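Local coordinates for glycine cleavage system transcriptional repressor, putative (Vibrio cholerae, PDB 1U8S), which probably represses transcription of the glycine cleavage system genes and is built from two tandem ACT domains, a fold commonly used to sense small molecules such as amino acids, at residues 67-70 with 71-75; 110-113 with 114-118; 152-155 with 156-159. One frame throughout, in Å; residues are numbered along the deposited sequence.

In the fold
Two consecutive ACT domains, each with beta-alpha-beta-beta-alpha-beta topology and strand order 2-3-1-4, make up the chain. Contact 1 comes first and turns the C-terminal end of helix 56-71 toward strand 76-82, the last strand of the first sheet. Contact 2 ends helix 107-116 of the second domain before strand 120-128, and contact 3 then starts helix 155-168 after strand 141-149. Each joins consecutive residues, so none closes a long loop, and they follow in series without nesting or crossing. Contacts 2 and 3 meet where Phe113 CE2 lies 3.8 Å from Leu158 CD1, so the two helices of that domain pack together; contact 1 lies about 27 Å from contact 2 at the nearest atoms.

Contact 1: residues 67-70 with 71-75; sequences PLLG and QQHDL
The imidazole ring of His73 meets the carbonyl oxygen of Leu69 at its ND1 edge, the oxygen tilted 27° from the ring plane. His73 ND1 donates to Leu69 O over 2.8 Å, a bent bond with an N-H...O angle of 134°, and the nitrogen lies in the plane of the carbonyl group. With CG of His73 anti to its own carbonyl carbon (chi1 -63°), the ring is carried back toward the last turn of the helix. A methyl group touches the same region of the ring: Leu69 CD1 is 4.1 Å from His73 CE1, the leucine side chain running past the imidazole at a slant. Leu69 and His73 both also reach helix 19-28, where Leu69 rests on Glu22 and Leu26 and His73 on Ile19.

This is the end of helix 56-71, the second helix of an ACT domain, just before the chain enters strand 76-82 at the edge of the sheet. It illustrates how a side-chain N-H can bond to a carbonyl of the last helical turn. One residue earlier, Leu68 O is held by backbone donors. It accepts two N-H groups: Gln72 N at 3.2 Å comes nearly head-on to the carbonyl, whereas Gln71 N at 2.8 Å lies well above the carbonyl plane. Gln72 then sends its aliphatic part over these oxygens, its CG standing 3.4 Å from Leu68 O and 3.6 Å from Leu69 O. Asp74 has positive phi, and the chain then bends so that Leu75 packs against Gly70. There Leu75 CB approaches Gly70 CA to 3.3 Å, a close fit against a residue without a side chain, and the buried leucine continues onto Ile19.

Contact 2: residues 110-113 with 114-118; sequences FTQF and FAQRQ
Phe113 and Arg117 touch one turn apart, the arginine lying over one face of the aromatic ring. Its CD makes a CH-pi contact 4.0 Å from the centroid of the Phe113 ring, nearer the rim than the middle. The guanidinium group follows the same face, turned 25° from it, and Phe113 CE1 stands 3.2 Å above the centre of the guanidinium plane. CG of Arg117 stands beside its backbone N (chi1 -66°) and the chain runs extended to NE, carrying the guanidinium back to the ring. Arg117 NH1 also donates to Phe113 O at 3.3 Å, reaching a lone pair in the carbonyl plane, so one residue receives both the flat group and its N-H. At its edge, Phe113 meets the face of Phe114 in a T-shaped pair: the centroids are 5.1 Å apart and the planes meet at 78°, with Phe113 CD2 over the middle of the Phe114 ring.

Helix 107-116 of the second ACT domain ends here in a Schellman motif: Gln118, with positive phi, is the C-prime residue, its N bonded to Ala115 O, while Ile119 N turns back to Phe114 O. Before this, Gln116 N gives Gln112 O an almost straight bond of 2.8 Å, and the side chains of Gln112 and Gln116 cross near a right angle with CG of the first 3.9 Å from CD of the second.

In the second shell, Arg117 NE forms a salt bridge to Glu161 OE1 on helix 155-168, which also packs against Phe113 through Phe162 and Leu165, while Phe114 faces the sheet at Val96 and Ile145.

Contact 3: residues 152-155 with 156-159; sequences GCNL and MQLQ
Asn154 and Gln157 lay their side chains across one another at about a right angle, three residues apart at the start of helix 155-168. Asn154 occupies the N-cap position, the residue immediately before the helix, in an ACT domain where this helix packs on the antiparallel sheet. The planes of the two amides are turned 48° from each other, and the side chains come closest at Asn154 CG and Gln157 CB, 3.3 Å apart. Because CG of Asn154 is anti to the backbone N (chi1 -168°), its amide is brought over the first turn rather than back along the loop. The backbone carbonyl of the same residue starts the helical bonding: Leu158 N donates to Asn154 O at 2.9 Å, from within the carbonyl plane.

On the inner side of this turn, Leu155 and Leu158 pack toward the sheet. Both reach Phe177 on strand 172-179 and Val149 on strand 141-149, with Tyr92 adding to Leu155 and Val94 to Leu158. The exposed Met156, its chain bent, leads away from the loop residues. The next helical bond joins Gln159 N to Leu155 O at 3.0 Å. Ahead of the cap, the thiol of Cys153 lies beside the branch of Leu158, Cys153 SG being 4.3 Å from Leu158 CD2.

Contact 1: residues 67-70 with 71-75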
loop_
_atom_site.group_PDB
_atom_site.type_symbol
_atom_site.label_atom_id
_atom_site.label_comp_id
_atom_site.label_asym_id
_atom_site.label_seq_id
_atom_site.Cartn_x
_atom_site.Cartn_y
_atom_site.Cartn_z
ATOM N N PRO B 67 -5.008 -16.692 10.470
ATOM C CA PRO B 67 -6.041 -17.273 9.606
ATOM C C PRO B 67 -7.407 -17.380 10.297
ATOM O O PRO B 67 -8.446 -17.235 9.651
ATOM C CB PRO B 67 -5.460 -18.641 9.244
ATOM C CG PRO B 67 -3.966 -18.419 9.325
ATOM C CD PRO B 67 -3.842 -17.586 10.578
ATOM N N LEU B 68 -7.405 -17.635 11.604
ATOM C CA LEU B 68 -8.654 -17.762 12.352
ATOM C C LEU B 68 -9.416 -16.452 12.345
ATOM O O LEU B 68 -10.637 -16.434 12.193
ATOM C CB LEU B 68 -8.381 -18.175 13.797
ATOM C CG LEU B 68 -7.666 -19.512 13.965
ATOM C CD1 LEU B 68 -7.536 -19.839 15.447
ATOM C CD2 LEU B 68 -8.445 -20.596 13.235
ATOM N N LEU B 69 -8.684 -15.357 12.524
ATOM C CA LEU B 69 -9.277 -14.028 12.522
ATOM C C LEU B 69 -9.991 -13.855 11.186
ATOM O O LEU B 69 -11.081 -13.284 11.111
ATOM C CB LEU B 69 -8.179 -12.975 12.663
ATOM C CG LEU B 69 -8.578 -11.542 13.018
ATOM C CD1 LEU B 69 -9.155 -11.508 14.428
ATOM C CD2 LEU B 69 -7.355 -10.634 12.931
ATOM N N GLY B 70 -9.365 -14.375 10.133
ATOM C CA GLY B 70 -9.919 -14.277 8.795
ATOM C C GLY B 70 -11.092 -15.205 8.564
ATOM O O GLY B 70 -11.817 -15.083 7.572
ATOM N N GLN B 71 -11.282 -16.144 9.479
ATOM C CA GLN B 71 -12.381 -17.087 9.365
ATOM C C GLN B 71 -13.664 -16.448 9.881
ATOM O O GLN B 71 -14.700 -16.488 9.223
ATOM C CB GLN B 71 -12.065 -18.350 10.172
ATOM C CG GLN B 71 -13.234 -19.319 10.311
ATOM C CD GLN B 71 -13.135 -20.166 11.572
ATOM O OE1 GLN B 71 -13.033 -19.636 12.687
ATOM N NE2 GLN B 71 -13.171 -21.486 11.404
ATOM N N GLN B 72 -13.573 -15.839 11.058
ATOM C CA GLN B 72 -14.726 -15.215 11.697
ATOM C C GLN B 72 -15.073 -13.803 11.216
ATOM O O GLN B 72 -15.960 -13.146 11.777
ATOM C CB GLN B 72 -14.518 -15.206 13.213
ATOM C CG GLN B 72 -13.157 -14.683 13.653
ATOM C CD GLN B 72 -13.037 -14.569 15.164
ATOM O OE1 GLN B 72 -13.786 -13.830 15.806
ATOM N NE2 GLN B 72 -12.094 -15.307 15.741
ATOM N N HIS B 73 -14.381 -13.347 10.176
ATOM C CA HIS B 73 -14.619 -12.019 9.621
ATOM C C HIS B 73 -14.666 -12.040 8.095
ATOM O O HIS B 73 -14.688 -10.990 7.454
ATOM C CB HIS B 73 -13.532 -11.049 10.099
ATOM C CG HIS B 73 -13.524 -10.843 11.584
ATOM N ND1 HIS B 73 -13.078 -11.802 12.465
ATOM C CD2 HIS B 73 -13.953 -9.803 12.342
ATOM C CE1 HIS B 73 -13.233 -11.365 13.704
ATOM N NE2 HIS B 73 -13.763 -10.156 13.656
ATOM N N ASP B 74 -14.693 -13.237 7.518
ATOM C CA ASP B 74 -14.734 -13.384 6.067
ATOM C C ASP B 74 -13.528 -12.696 5.432
ATOM O O ASP B 74 -13.540 -12.333 4.253
ATOM C CB ASP B 74 -16.040 -12.799 5.513
ATOM C CG ASP B 74 -17.114 -13.862 5.308
ATOM O OD1 ASP B 74 -16.948 -14.704 4.394
ATOM O OD2 ASP B 74 -18.118 -13.859 6.060
ATOM N N LEU B 75 -12.486 -12.533 6.239
ATOM C CA LEU B 75 -11.244 -11.906 5.823
ATOM C C LEU B 75 -10.428 -12.938 5.036
ATOM O O LEU B 75 -10.574 -14.137 5.251
ATOM C CB LEU B 75 -10.497 -11.466 7.077
ATOM C CG LEU B 75 -9.387 -10.424 7.028
ATOM C CD1 LEU B 75 -8.944 -10.136 8.456
ATOM C CD2 LEU B 75 -8.224 -10.925 6.197
#

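Contact 2: residues 110-113 with 114-118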
loop_
_atom_site.group_PDB
_atom_site.type_symbol
_atom_site.label_atom_id
_atom_site.label_comp_id
_atom_site.label_asym_id
_atom_site.label_seq_id
_atom_site.Cartn_x
_atom_site.Cartn_y
_atom_site.Cartn_z
ATOM N N PHE B 110 6.608 2.483 -18.765
ATOM C CA PHE B 110 6.864 3.392 -17.664
ATOM C C PHE B 110 7.289 2.717 -16.382
ATOM O O PHE B 110 8.066 3.291 -15.628
ATOM C CB PHE B 110 5.663 4.307 -17.472
ATOM C CG PHE B 110 5.591 5.388 -18.517
ATOM C CD1 PHE B 110 6.478 6.469 -18.476
ATOM C CD2 PHE B 110 4.729 5.276 -19.607
ATOM C CE1 PHE B 110 6.514 7.408 -19.496
ATOM C CE2 PHE B 110 4.759 6.218 -20.639
ATOM C CZ PHE B 110 5.655 7.283 -20.582
ATOM N N THR B 111 6.823 1.497 -16.135
ATOM C CA THR B 111 7.254 0.798 -14.942
ATOM C C THR B 111 8.693 0.391 -15.212
ATOM O O THR B 111 9.546 0.464 -14.332
ATOM C CB THR B 111 6.380 -0.460 -14.631
ATOM O OG1 THR B 111 6.456 -1.399 -15.708
ATOM C CG2 THR B 111 4.933 -0.055 -14.410
ATOM N N GLN B 112 8.973 -0.015 -16.446
ATOM C CA GLN B 112 10.332 -0.408 -16.813
ATOM C C GLN B 112 11.281 0.784 -16.626
ATOM O O GLN B 112 12.435 0.621 -16.219
ATOM C CB GLN B 112 10.360 -0.889 -18.266
ATOM C CG GLN B 112 11.685 -1.476 -18.747
ATOM C CD GLN B 112 12.094 -2.769 -18.026
ATOM O OE1 GLN B 112 12.709 -3.661 -18.635
ATOM N NE2 GLN B 112 11.775 -2.872 -16.729
ATOM N N PHE B 113 10.787 1.983 -16.918
ATOM C CA PHE B 113 11.579 3.199 -16.769
ATOM C C PHE B 113 12.119 3.304 -15.348
ATOM O O PHE B 113 13.264 3.712 -15.138
ATOM C CB PHE B 113 10.712 4.422 -17.068
ATOM C CG PHE B 113 11.392 5.739 -16.793
ATOM C CD1 PHE B 113 12.357 6.237 -17.664
ATOM C CD2 PHE B 113 11.060 6.481 -15.664
ATOM C CE1 PHE B 113 12.979 7.451 -17.422
ATOM C CE2 PHE B 113 11.675 7.706 -15.402
ATOM C CZ PHE B 113 12.637 8.192 -16.286
ATOM N N PHE B 114 11.290 2.949 -14.371
ATOM C CA PHE B 114 11.708 3.013 -12.980
ATOM C C PHE B 114 12.539 1.814 -12.579
ATOM O O PHE B 114 13.418 1.924 -11.731
ATOM C CB PHE B 114 10.489 3.154 -12.073
ATOM C CG PHE B 114 9.796 4.468 -12.230
ATOM C CD1 PHE B 114 10.455 5.649 -11.904
ATOM C CD2 PHE B 114 8.522 4.538 -12.774
ATOM C CE1 PHE B 114 9.857 6.886 -12.125
ATOM C CE2 PHE B 114 7.910 5.771 -13.000
ATOM C CZ PHE B 114 8.576 6.946 -12.679
ATOM N N ALA B 115 12.271 0.665 -13.180
ATOM C CA ALA B 115 13.062 -0.510 -12.850
ATOM C C ALA B 115 14.491 -0.294 -13.353
ATOM O O ALA B 115 15.449 -0.514 -12.611
ATOM C CB ALA B 115 12.466 -1.752 -13.474
ATOM N N GLN B 116 14.636 0.151 -14.598
ATOM C CA GLN B 116 15.960 0.393 -15.171
ATOM C C GLN B 116 16.780 1.313 -14.268
ATOM O O GLN B 116 18.002 1.227 -14.215
ATOM C CB GLN B 116 15.828 1.026 -16.557
ATOM C CG GLN B 116 15.221 0.107 -17.592
ATOM C CD GLN B 116 14.772 0.838 -18.840
ATOM O OE1 GLN B 116 14.059 1.843 -18.763
ATOM N NE2 GLN B 116 15.172 0.331 -20.001
ATOM N N ARG B 117 16.097 2.191 -13.549
ATOM C CA ARG B 117 16.790 3.111 -12.674
ATOM C C ARG B 117 16.768 2.680 -11.211
ATOM O O ARG B 117 17.220 3.416 -10.333
ATOM C CB ARG B 117 16.197 4.506 -12.850
ATOM C CG ARG B 117 16.459 5.066 -14.250
ATOM C CD ARG B 117 15.453 6.135 -14.674
ATOM N NE ARG B 117 15.866 6.735 -15.933
ATOM C CZ ARG B 117 15.905 6.095 -17.103
ATOM N NH1 ARG B 117 15.539 4.812 -17.198
ATOM N NH2 ARG B 117 16.343 6.740 -18.181
ATOM N N GLN B 118 16.252 1.479 -10.961
ATOM C CA GLN B 118 16.185 0.922 -9.616
ATOM C C GLN B 118 15.371 1.774 -8.642
ATOM O O GLN B 118 15.647 1.800 -7.438
ATOM C CB GLN B 118 17.606 0.693 -9.081
ATOM C CG GLN B 118 18.336 -0.461 -9.784
ATOM C CD GLN B 118 19.835 -0.506 -9.503
ATOM O OE1 GLN B 118 20.267 -0.701 -8.365
ATOM N NE2 GLN B 118 20.636 -0.324 -10.551
#

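Contact 3: residues 152-155 with 156-159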
loop_
_atom_site.group_PDB
_atom_site.type_symbol
_atom_site.label_atom_id
_atom_site.label_comp_id
_atom_site.label_asym_id
_atom_site.label_seq_id
_atom_site.Cartn_x
_atom_site.Cartn_y
_atom_site.Cartn_z
ATOM N N GLY B 152 20.460 10.330 -3.076
ATOM C CA GLY B 152 21.495 10.130 -4.075
ATOM C C GLY B 152 21.010 10.155 -5.511
ATOM O O GLY B 152 21.767 9.839 -6.428
ATOM N N CYS B 153 19.752 10.538 -5.712
ATOM C CA CYS B 153 19.173 10.592 -7.047
ATOM C C CYS B 153 19.127 12.009 -7.623
ATOM O O CYS B 153 18.619 12.944 -6.998
ATOM C CB CYS B 153 17.762 9.990 -7.028
ATOM S SG CYS B 153 16.918 9.943 -8.637
ATOM N N ASN B 154 19.671 12.139 -8.829
ATOM C CA ASN B 154 19.724 13.397 -9.561
ATOM C C ASN B 154 18.330 13.673 -10.139
ATOM O O ASN B 154 17.937 13.107 -11.167
ATOM C CB ASN B 154 20.770 13.267 -10.677
ATOM C CG ASN B 154 21.119 14.592 -11.326
ATOM O OD1 ASN B 154 22.160 14.712 -11.966
ATOM N ND2 ASN B 154 20.250 15.588 -11.177
ATOM N N LEU B 155 17.595 14.554 -9.468
ATOM C CA LEU B 155 16.238 14.890 -9.861
ATOM C C LEU B 155 16.104 15.547 -11.227
ATOM O O LEU B 155 15.213 15.194 -11.998
ATOM C CB LEU B 155 15.584 15.769 -8.789
ATOM C CG LEU B 155 15.568 15.165 -7.376
ATOM C CD1 LEU B 155 14.731 16.041 -6.449
ATOM C CD2 LEU B 155 14.991 13.753 -7.420
ATOM N N MET B 156 16.977 16.501 -11.532
ATOM C CA MET B 156 16.919 17.170 -12.825
ATOM C C MET B 156 17.192 16.140 -13.921
ATOM O O MET B 156 16.637 16.205 -15.018
ATOM C CB MET B 156 17.952 18.295 -12.886
ATOM C CG MET B 156 17.876 19.147 -14.152
ATOM S SD MET B 156 16.326 20.117 -14.332
ATOM C CE MET B 156 15.361 19.062 -15.446
ATOM N N GLN B 157 18.046 15.176 -13.605
ATOM C CA GLN B 157 18.390 14.126 -14.550
ATOM C C GLN B 157 17.253 13.110 -14.728
ATOM O O GLN B 157 17.028 12.612 -15.833
ATOM C CB GLN B 157 19.652 13.409 -14.084
ATOM C CG GLN B 157 20.130 12.360 -15.047
ATOM C CD GLN B 157 21.353 11.648 -14.547
ATOM O OE1 GLN B 157 22.382 12.277 -14.290
ATOM N NE2 GLN B 157 21.256 10.324 -14.400
ATOM N N LEU B 158 16.551 12.790 -13.643
ATOM C CA LEU B 158 15.441 11.852 -13.719
ATOM C C LEU B 158 14.360 12.485 -14.584
ATOM O O LEU B 158 13.739 11.818 -15.421
ATOM C CB LEU B 158 14.883 11.566 -12.320
ATOM C CG LEU B 158 13.643 10.664 -12.200
ATOM C CD1 LEU B 158 13.923 9.279 -12.759
ATOM C CD2 LEU B 158 13.248 10.570 -10.742
ATOM N N GLN B 159 14.154 13.784 -14.393
ATOM C CA GLN B 159 13.143 14.496 -15.146
ATOM C C GLN B 159 13.460 14.578 -16.629
ATOM O O GLN B 159 12.569 14.525 -17.469
ATOM C CB GLN B 159 12.967 15.888 -14.576
ATOM C CG GLN B 159 12.004 16.753 -15.344
ATOM C CD GLN B 159 11.568 17.929 -14.519
ATOM O OE1 GLN B 159 10.715 17.793 -13.643
ATOM N NE2 GLN B 159 12.166 19.091 -14.768
#